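Local coordinates for aerobactin synthase IucC (Klebsiella pneumoniae, PDB 6CN7), which joins a second N-acetyl-N-hydroxylysine to citryl-N-acetyl-N-hydroxylysine, probably at the expense of ATP, to complete the siderophore aerobactin, at residues A[393-406]-A[428-440]. The protein carries 5 engineered substitutions. Residues are numbered along the deposited sequence; the frame is centred on the assembly and turned at random.
Sequences LDAETWLTQLFRVV and ITLAMKKGVPQRV
L402, V405 and V406 press against L430, P437 and V440, where helix 395-406 packs on a beta hairpin whose strands, 428-433 and 436-440, are joined by a type I' turn. The helix keeps close to the second strand, running only 18° from parallel to it with 7.5 Å between the axes. L430 forks against two helical neighbours: its CD2 meets CG2 of V406 at 3.6 Å, while CD1 reaches CD1 of L402, each pair of side chains crossing at about a right angle. V405 bears largely on backbone, its CG1 lying 3.4 Å from C of R439 and also touching CB of V440, its CG2 beside the carbonyl oxygens of P437 and Q438. The ring of P437 lies against the helix, CG near CA of L402 and CD 3.7 Å from CZ2 of W398, the two side chains meeting obliquely. Strand 366-369 pairs with strand 428-433, and strand 320-321 with the second strand: a worked example of a helix laid on a mixed sheet, here in the FhuF-like part of the chain. At the polar edge, a chi1 of -167°, with CG anti to the backbone N, carries the indole to the turn. The backbone N-H of G435 bonds a bound MES molecule, probably from the crystallisation liquor, while the carbonyl O of G435, almost in the indole plane, accepts the N-H of W398 NE1 (2.6 Å, 169°).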
ATOM      1  N   LEU A 393       4.574 -46.601  20.445  1.00 49.88           N
ATOM      2  CA  LEU A 393       5.895 -46.659  21.049  1.00 54.08           C
ATOM      3  C   LEU A 393       5.885 -45.965  22.403  1.00 54.33           C
ATOM      4  O   LEU A 393       5.084 -45.060  22.652  1.00 55.66           O
ATOM      5  CB  LEU A 393       6.928 -45.988  20.142  1.00 53.50           C
ATOM      6  CG  LEU A 393       7.033 -46.518  18.713  1.00 53.75           C
ATOM      7  CD1 LEU A 393       7.934 -45.616  17.883  1.00 54.66           C
ATOM      8  CD2 LEU A 393       7.551 -47.944  18.713  1.00 50.40           C
ATOM      9  N   ASP A 394       6.788 -46.393  23.280  1.00 53.65           N
ATOM     10  CA  ASP A 394       7.025 -45.642  24.501  1.00 60.40           C
ATOM     11  C   ASP A 394       7.783 -44.363  24.167  1.00 58.19           C
ATOM     12  O   ASP A 394       8.497 -44.281  23.164  1.00 54.75           O
ATOM     13  CB  ASP A 394       7.804 -46.479  25.520  1.00 70.20           C
ATOM     14  CG  ASP A 394       9.204 -46.822  25.057  1.00 80.34           C
ATOM     15  OD1 ASP A 394       9.506 -46.625  23.862  1.00 85.39           O
ATOM     16  OD2 ASP A 394      10.006 -47.291  25.892  1.00 84.55           O
ATOM     17  N   ALA A 395       7.608 -43.350  25.017  1.00 56.61           N
ATOM     18  CA  ALA A 395       8.152 -42.030  24.721  1.00 52.72           C
ATOM     19  C   ALA A 395       9.639 -42.093  24.388  1.00 54.03           C
ATOM     20  O   ALA A 395      10.096 -41.462  23.427  1.00 49.86           O
ATOM     21  CB  ALA A 395       7.907 -41.092  25.901  1.00 50.47           C
ATOM     22  N   GLU A 396      10.412 -42.861  25.160  1.00 56.98           N
ATOM     23  CA  GLU A 396      11.860 -42.863  24.978  1.00 56.36           C
ATOM     24  C   GLU A 396      12.251 -43.378  23.597  1.00 52.91           C
ATOM     25  O   GLU A 396      13.114 -42.793  22.932  1.00 50.90           O
ATOM     26  CB  GLU A 396      12.524 -43.695  26.074  1.00 58.54           C
ATOM     27  CG  GLU A 396      12.468 -43.043  27.449  1.00 60.90           C
ATOM     28  CD  GLU A 396      13.327 -43.756  28.472  1.00 67.92           C
ATOM     29  OE1 GLU A 396      13.782 -44.885  28.189  1.00 72.99           O
ATOM     30  OE2 GLU A 396      13.555 -43.184  29.560  1.00 69.87           O
ATOM     31  N   THR A 397      11.632 -44.470  23.144  1.00 53.05           N
ATOM     32  CA  THR A 397      11.951 -44.996  21.817  1.00 51.38           C
ATOM     33  C   THR A 397      11.513 -44.039  20.718  1.00 47.67           C
ATOM     34  O   THR A 397      12.167 -43.954  19.672  1.00 48.39           O
ATOM     35  CB  THR A 397      11.296 -46.363  21.612  1.00 53.49           C
ATOM     36  OG1 THR A 397      11.782 -47.281  22.598  1.00 59.06           O
ATOM     37  CG2 THR A 397      11.599 -46.913  20.220  1.00 52.23           C
ATOM     38  N   TRP A 398      10.406 -43.328  20.929  1.00 46.63           N
ATOM     39  CA  TRP A 398       9.939 -42.362  19.941  1.00 45.45           C
ATOM     40  C   TRP A 398      10.927 -41.208  19.807  1.00 49.21           C
ATOM     41  O   TRP A 398      11.310 -40.827  18.694  1.00 47.98           O
ATOM     42  CB  TRP A 398       8.554 -41.854  20.340  1.00 45.37           C
ATOM     43  CG  TRP A 398       7.821 -41.103  19.275  1.00 42.61           C
ATOM     44  CD1 TRP A 398       6.827 -41.580  18.473  1.00 41.72           C
ATOM     45  CD2 TRP A 398       8.011 -39.732  18.908  1.00 40.91           C
ATOM     46  NE1 TRP A 398       6.388 -40.592  17.624  1.00 39.34           N
ATOM     47  CE2 TRP A 398       7.101 -39.448  17.870  1.00 38.46           C
ATOM     48  CE3 TRP A 398       8.865 -38.719  19.353  1.00 41.06           C
ATOM     49  CZ2 TRP A 398       7.022 -38.194  17.271  1.00 37.69           C
ATOM     50  CZ3 TRP A 398       8.783 -37.474  18.756  1.00 39.46           C
ATOM     51  CH2 TRP A 398       7.869 -37.223  17.727  1.00 39.34           C
ATOM     52  N   LEU A 399      11.359 -40.645  20.940  1.00 47.78           N
ATOM     53  CA  LEU A 399      12.344 -39.568  20.910  1.00 47.38           C
ATOM     54  C   LEU A 399      13.640 -40.019  20.246  1.00 49.76           C
ATOM     55  O   LEU A 399      14.230 -39.276  19.454  1.00 48.63           O
ATOM     56  CB  LEU A 399      12.620 -39.068  22.328  1.00 51.34           C
ATOM     57  CG  LEU A 399      11.681 -37.986  22.866  1.00 55.47           C
ATOM     58  CD1 LEU A 399      10.258 -38.489  22.967  1.00 64.00           C
ATOM     59  CD2 LEU A 399      12.162 -37.506  24.224  1.00 55.44           C
ATOM     60  N   THR A 400      14.107 -41.227  20.570  1.00 48.75           N
ATOM     61  CA  THR A 400      15.326 -41.735  19.947  1.00 48.27           C
ATOM     62  C   THR A 400      15.191 -41.750  18.429  1.00 49.28           C
ATOM     63  O   THR A 400      16.113 -41.347  17.710  1.00 47.43           O
ATOM     64  CB  THR A 400      15.643 -43.137  20.474  1.00 47.67           C
ATOM     65  OG1 THR A 400      15.919 -43.072  21.877  1.00 47.97           O
ATOM     66  CG2 THR A 400      16.855 -43.735  19.751  1.00 44.39           C
ATOM     67  N   GLN A 401      14.046 -42.214  17.925  1.00 47.15           N
ATOM     68  CA  GLN A 401      13.805 -42.195  16.486  1.00 47.44           C
ATOM     69  C   GLN A 401      13.877 -40.773  15.939  1.00 49.33           C
ATOM     70  O   GLN A 401      14.488 -40.532  14.891  1.00 45.48           O
ATOM     71  CB  GLN A 401      12.445 -42.824  16.181  1.00 46.23           C
ATOM     72  CG  GLN A 401      12.111 -42.927  14.700  1.00 47.81           C
ATOM     73  CD  GLN A 401      13.009 -43.895  13.967  1.00 47.54           C
ATOM     74  OE1 GLN A 401      13.774 -44.644  14.579  1.00 53.67           O
ATOM     75  NE2 GLN A 401      12.923 -43.889  12.642  1.00 43.23           N
ATOM     76  N   LEU A 402      13.259 -39.817  16.636  1.00 46.41           N
ATOM     77  CA  LEU A 402      13.303 -38.426  16.193  1.00 47.95           C
ATOM     78  C   LEU A 402      14.737 -37.918  16.113  1.00 47.96           C
ATOM     79  O   LEU A 402      15.103 -37.217  15.162  1.00 43.64           O
ATOM     80  CB  LEU A 402      12.482 -37.549  17.141  1.00 47.42           C
ATOM     81  CG  LEU A 402      12.497 -36.039  16.872  1.00 47.72           C
ATOM     82  CD1 LEU A 402      11.810 -35.712  15.554  1.00 50.13           C
ATOM     83  CD2 LEU A 402      11.843 -35.292  18.019  1.00 46.58           C
ATOM     84  N   PHE A 403      15.564 -38.257  17.105  1.00 49.18           N
ATOM     85  CA  PHE A 403      16.933 -37.753  17.130  1.00 46.41           C
ATOM     86  C   PHE A 403      17.776 -38.377  16.024  1.00 45.84           C
ATOM     87  O   PHE A 403      18.628 -37.704  15.432  1.00 46.73           O
ATOM     88  CB  PHE A 403      17.560 -38.020  18.499  1.00 43.85           C
ATOM     89  CG  PHE A 403      16.888 -37.289  19.633  1.00 42.45           C
ATOM     90  CD1 PHE A 403      16.264 -36.068  19.427  1.00 43.63           C
ATOM     91  CD2 PHE A 403      16.884 -37.825  20.908  1.00 47.17           C
ATOM     92  CE1 PHE A 403      15.652 -35.400  20.469  1.00 44.19           C
ATOM     93  CE2 PHE A 403      16.273 -37.161  21.955  1.00 48.47           C
ATOM     94  CZ  PHE A 403      15.657 -35.946  21.735  1.00 47.08           C
ATOM     95  N   ARG A 404      17.558 -39.661  15.732  1.00 48.82           N
ATOM     96  CA  ARG A 404      18.293 -40.299  14.644  1.00 49.11           C
ATOM     97  C   ARG A 404      17.867 -39.750  13.289  1.00 46.80           C
ATOM     98  O   ARG A 404      18.667 -39.734  12.346  1.00 46.33           O
ATOM     99  CB  ARG A 404      18.088 -41.813  14.692  1.00 49.86           C
ATOM    100  CG  ARG A 404      18.512 -42.467  16.000  1.00 51.64           C
ATOM    101  CD  ARG A 404      18.017 -43.903  16.075  1.00 50.24           C
ATOM    102  NE  ARG A 404      18.703 -44.754  15.111  1.00 51.78           N
ATOM    103  CZ  ARG A 404      18.246 -45.920  14.670  1.00 52.89           C
ATOM    104  NH1 ARG A 404      17.079 -46.395  15.091  1.00 54.60           N
ATOM    105  NH2 ARG A 404      18.960 -46.612  13.794  1.00 51.40           N
ATOM    106  N   VAL A 405      16.621 -39.290  13.177  1.00 46.74           N
ATOM    107  CA  VAL A 405      16.109 -38.791  11.903  1.00 46.32           C
ATOM    108  C   VAL A 405      16.591 -37.367  11.634  1.00 42.60           C
ATOM    109  O   VAL A 405      16.858 -36.998  10.487  1.00 45.39           O
ATOM    110  CB  VAL A 405      14.572 -38.875  11.901  1.00 48.45           C
ATOM    111  CG1 VAL A 405      13.972 -38.025  10.782  1.00 52.29           C
ATOM    112  CG2 VAL A 405      14.130 -40.328  11.758  1.00 48.79           C
ATOM    113  N   VAL A 406      16.708 -36.548  12.674  1.00 44.56           N
ATOM    114  CA  VAL A 406      16.941 -35.110  12.529  1.00 46.96           C
ATOM    115  C   VAL A 406      18.395 -34.742  12.797  1.00 46.29           C
ATOM    116  O   VAL A 406      19.051 -34.125  11.958  1.00 48.44           O
ATOM    117  CB  VAL A 406      15.988 -34.323  13.458  1.00 46.84           C
ATOM    118  CG1 VAL A 406      16.265 -32.824  13.366  1.00 49.88           C
ATOM    119  CG2 VAL A 406      14.536 -34.615  13.108  1.00 46.78           C
ATOM    120  N   ILE A 428      12.543 -27.315   8.968  1.00 60.14           N
ATOM    121  CA  ILE A 428      12.713 -28.759   9.066  1.00 53.64           C
ATOM    122  C   ILE A 428      11.338 -29.390   8.921  1.00 50.02           C
ATOM    123  O   ILE A 428      10.437 -29.124   9.727  1.00 47.56           O
ATOM    124  CB  ILE A 428      13.371 -29.166  10.393  1.00 52.90           C
ATOM    125  CG1 ILE A 428      14.831 -28.714  10.412  1.00 55.87           C
ATOM    126  CG2 ILE A 428      13.278 -30.685  10.606  1.00 49.90           C
ATOM    127  CD1 ILE A 428      15.500 -28.879  11.751  1.00 57.19           C
ATOM    128  N   THR A 429      11.174 -30.216   7.894  1.00 49.47           N
ATOM    129  CA  THR A 429       9.941 -30.949   7.663  1.00 49.63           C
ATOM    130  C   THR A 429      10.158 -32.415   8.009  1.00 52.24           C
ATOM    131  O   THR A 429      11.189 -32.999   7.662  1.00 51.89           O
ATOM    132  CB  THR A 429       9.485 -30.816   6.206  1.00 50.14           C
ATOM    133  OG1 THR A 429       9.259 -29.436   5.897  1.00 56.22           O
ATOM    134  CG2 THR A 429       8.201 -31.602   5.964  1.00 46.10           C
ATOM    135  N   LEU A 430       9.187 -33.001   8.702  1.00 48.79           N
ATOM    136  CA  LEU A 430       9.221 -34.408   9.070  1.00 47.72           C
ATOM    137  C   LEU A 430       8.162 -35.169   8.290  1.00 49.13           C
ATOM    138  O   LEU A 430       7.026 -34.703   8.152  1.00 52.14           O
ATOM    139  CB  LEU A 430       8.975 -34.602  10.567  1.00 49.77           C
ATOM    140  CG  LEU A 430       9.968 -33.957  11.533  1.00 51.00           C
ATOM    141  CD1 LEU A 430       9.481 -34.140  12.959  1.00 48.38           C
ATOM    142  CD2 LEU A 430      11.357 -34.548  11.356  1.00 54.13           C
ATOM    143  N   ALA A 431       8.539 -36.337   7.781  1.00 49.25           N
ATOM    144  CA  ALA A 431       7.588 -37.254   7.168  1.00 48.57           C
ATOM    145  C   ALA A 431       7.018 -38.153   8.256  1.00 49.10           C
ATOM    146  O   ALA A 431       7.763 -38.884   8.916  1.00 52.54           O
ATOM    147  CB  ALA A 431       8.257 -38.082   6.072  1.00 48.09           C
ATOM    148  N   MET A 432       5.704 -38.094   8.447  1.00 49.27           N
ATOM    149  CA  MET A 432       5.031 -38.805   9.525  1.00 49.90           C
ATOM    150  C   MET A 432       4.144 -39.897   8.947  1.00 54.14           C
ATOM    151  O   MET A 432       3.415 -39.664   7.978  1.00 57.56           O
ATOM    152  CB  MET A 432       4.187 -37.848  10.371  1.00 48.69           C
ATOM    153  CG  MET A 432       4.959 -36.682  10.975  1.00 50.08           C
ATOM    154  SD  MET A 432       6.139 -37.187  12.243  1.00 51.11           S
ATOM    155  CE  MET A 432       5.051 -37.813  13.520  1.00 50.40           C
ATOM    156  N   LYS A 433       4.214 -41.085   9.544  1.00 52.21           N
ATOM    157  CA  LYS A 433       3.320 -42.186   9.210  1.00 53.32           C
ATOM    158  C   LYS A 433       2.900 -42.869  10.501  1.00 55.17           C
ATOM    159  O   LYS A 433       3.737 -43.455  11.194  1.00 54.50           O
ATOM    160  CB  LYS A 433       3.994 -43.188   8.266  1.00 56.22           C
ATOM    161  N   LYS A 434       1.612 -42.789  10.819  1.00 55.45           N
ATOM    162  CA  LYS A 434       1.063 -43.423  12.014  1.00 61.81           C
ATOM    163  C   LYS A 434       1.836 -43.004  13.264  1.00 62.20           C
ATOM    164  O   LYS A 434       2.219 -43.828  14.099  1.00 61.30           O
ATOM    165  CB  LYS A 434       1.047 -44.944  11.859  1.00 69.32           C
ATOM    166  CG  LYS A 434       0.226 -45.415  10.670  1.00 75.72           C
ATOM    167  CD  LYS A 434      -0.012 -46.915  10.703  1.00 86.33           C
ATOM    168  CE  LYS A 434      -1.023 -47.325   9.644  1.00 92.41           C
ATOM    169  NZ  LYS A 434      -0.615 -46.879   8.282  1.00 95.03           N
ATOM    170  N   GLY A 435       2.072 -41.698  13.382  1.00 61.77           N
ATOM    171  CA  GLY A 435       2.655 -41.125  14.575  1.00 58.67           C
ATOM    172  C   GLY A 435       4.161 -41.211  14.679  1.00 56.25           C
ATOM    173  O   GLY A 435       4.722 -40.701  15.657  1.00 58.49           O
ATOM    174  N   VAL A 436       4.835 -41.822  13.710  1.00 52.99           N
ATOM    175  CA  VAL A 436       6.284 -42.010  13.774  1.00 51.50           C
ATOM    176  C   VAL A 436       6.954 -41.113  12.739  1.00 48.74           C
ATOM    177  O   VAL A 436       6.472 -41.029  11.601  1.00 49.22           O
ATOM    178  CB  VAL A 436       6.664 -43.480  13.543  1.00 51.21           C
ATOM    179  CG1 VAL A 436       8.179 -43.664  13.608  1.00 50.20           C
ATOM    180  CG2 VAL A 436       5.972 -44.372  14.561  1.00 52.14           C
ATOM    181  N   PRO A 437       8.052 -40.428  13.072  1.00 47.58           N
ATOM    182  CA  PRO A 437       8.812 -39.706  12.038  1.00 47.43           C
ATOM    183  C   PRO A 437       9.613 -40.676  11.179  1.00 50.96           C
ATOM    184  O   PRO A 437      10.492 -41.382  11.676  1.00 58.30           O
ATOM    185  CB  PRO A 437       9.727 -38.777  12.849  1.00 48.26           C
ATOM    186  CG  PRO A 437       9.795 -39.369  14.204  1.00 49.80           C
ATOM    187  CD  PRO A 437       8.497 -40.076  14.432  1.00 48.85           C
ATOM    188  N   GLN A 438       9.301 -40.706   9.883  1.00 50.36           N
ATOM    189  CA  GLN A 438       9.964 -41.619   8.955  1.00 52.18           C
ATOM    190  C   GLN A 438      11.342 -41.105   8.569  1.00 54.72           C
ATOM    191  O   GLN A 438      12.331 -41.842   8.631  1.00 58.18           O
ATOM    192  CB  GLN A 438       9.107 -41.801   7.699  1.00 56.53           C
ATOM    193  CG  GLN A 438       7.671 -42.213   7.965  1.00 56.57           C
ATOM    194  CD  GLN A 438       7.541 -43.677   8.329  1.00 54.24           C
ATOM    195  OE1 GLN A 438       8.015 -44.551   7.607  1.00 55.88           O
ATOM    196  NE2 GLN A 438       6.894 -43.955   9.454  1.00 54.99           N
ATOM    197  N   ARG A 439      11.418 -39.841   8.161  1.00 53.15           N
ATOM    198  CA  ARG A 439      12.666 -39.234   7.728  1.00 51.96           C
ATOM    199  C   ARG A 439      12.472 -37.725   7.705  1.00 52.60           C
ATOM    200  O   ARG A 439      11.355 -37.221   7.845  1.00 51.67           O
ATOM    201  CB  ARG A 439      13.099 -39.766   6.359  1.00 56.96           C
ATOM    202  CG  ARG A 439      12.050 -39.638   5.266  1.00 60.45           C
ATOM    203  CD  ARG A 439      12.435 -40.509   4.086  1.00 67.58           C
ATOM    204  NE  ARG A 439      11.605 -40.287   2.906  1.00 72.85           N
ATOM    205  CZ  ARG A 439      10.467 -40.924   2.657  1.00 80.29           C
ATOM    206  NH1 ARG A 439      10.000 -41.828   3.509  1.00 86.55           N
ATOM    207  NH2 ARG A 439       9.788 -40.656   1.550  1.00 80.33           N
ATOM    208  N   VAL A 440      13.577 -37.009   7.534  1.00 51.27           N
ATOM    209  CA  VAL A 440      13.559 -35.552   7.536  1.00 47.66           C
ATOM    210  C   VAL A 440      13.666 -35.050   6.104  1.00 47.67           C
ATOM    211  O   VAL A 440      14.292 -35.681   5.244  1.00 50.06           O
ATOM    212  CB  VAL A 440      14.689 -34.973   8.415  1.00 45.95           C
ATOM    213  CG1 VAL A 440      16.058 -35.189   7.772  1.00 48.17           C
ATOM    214  CG2 VAL A 440      14.445 -33.503   8.689  1.00 44.17           C
TER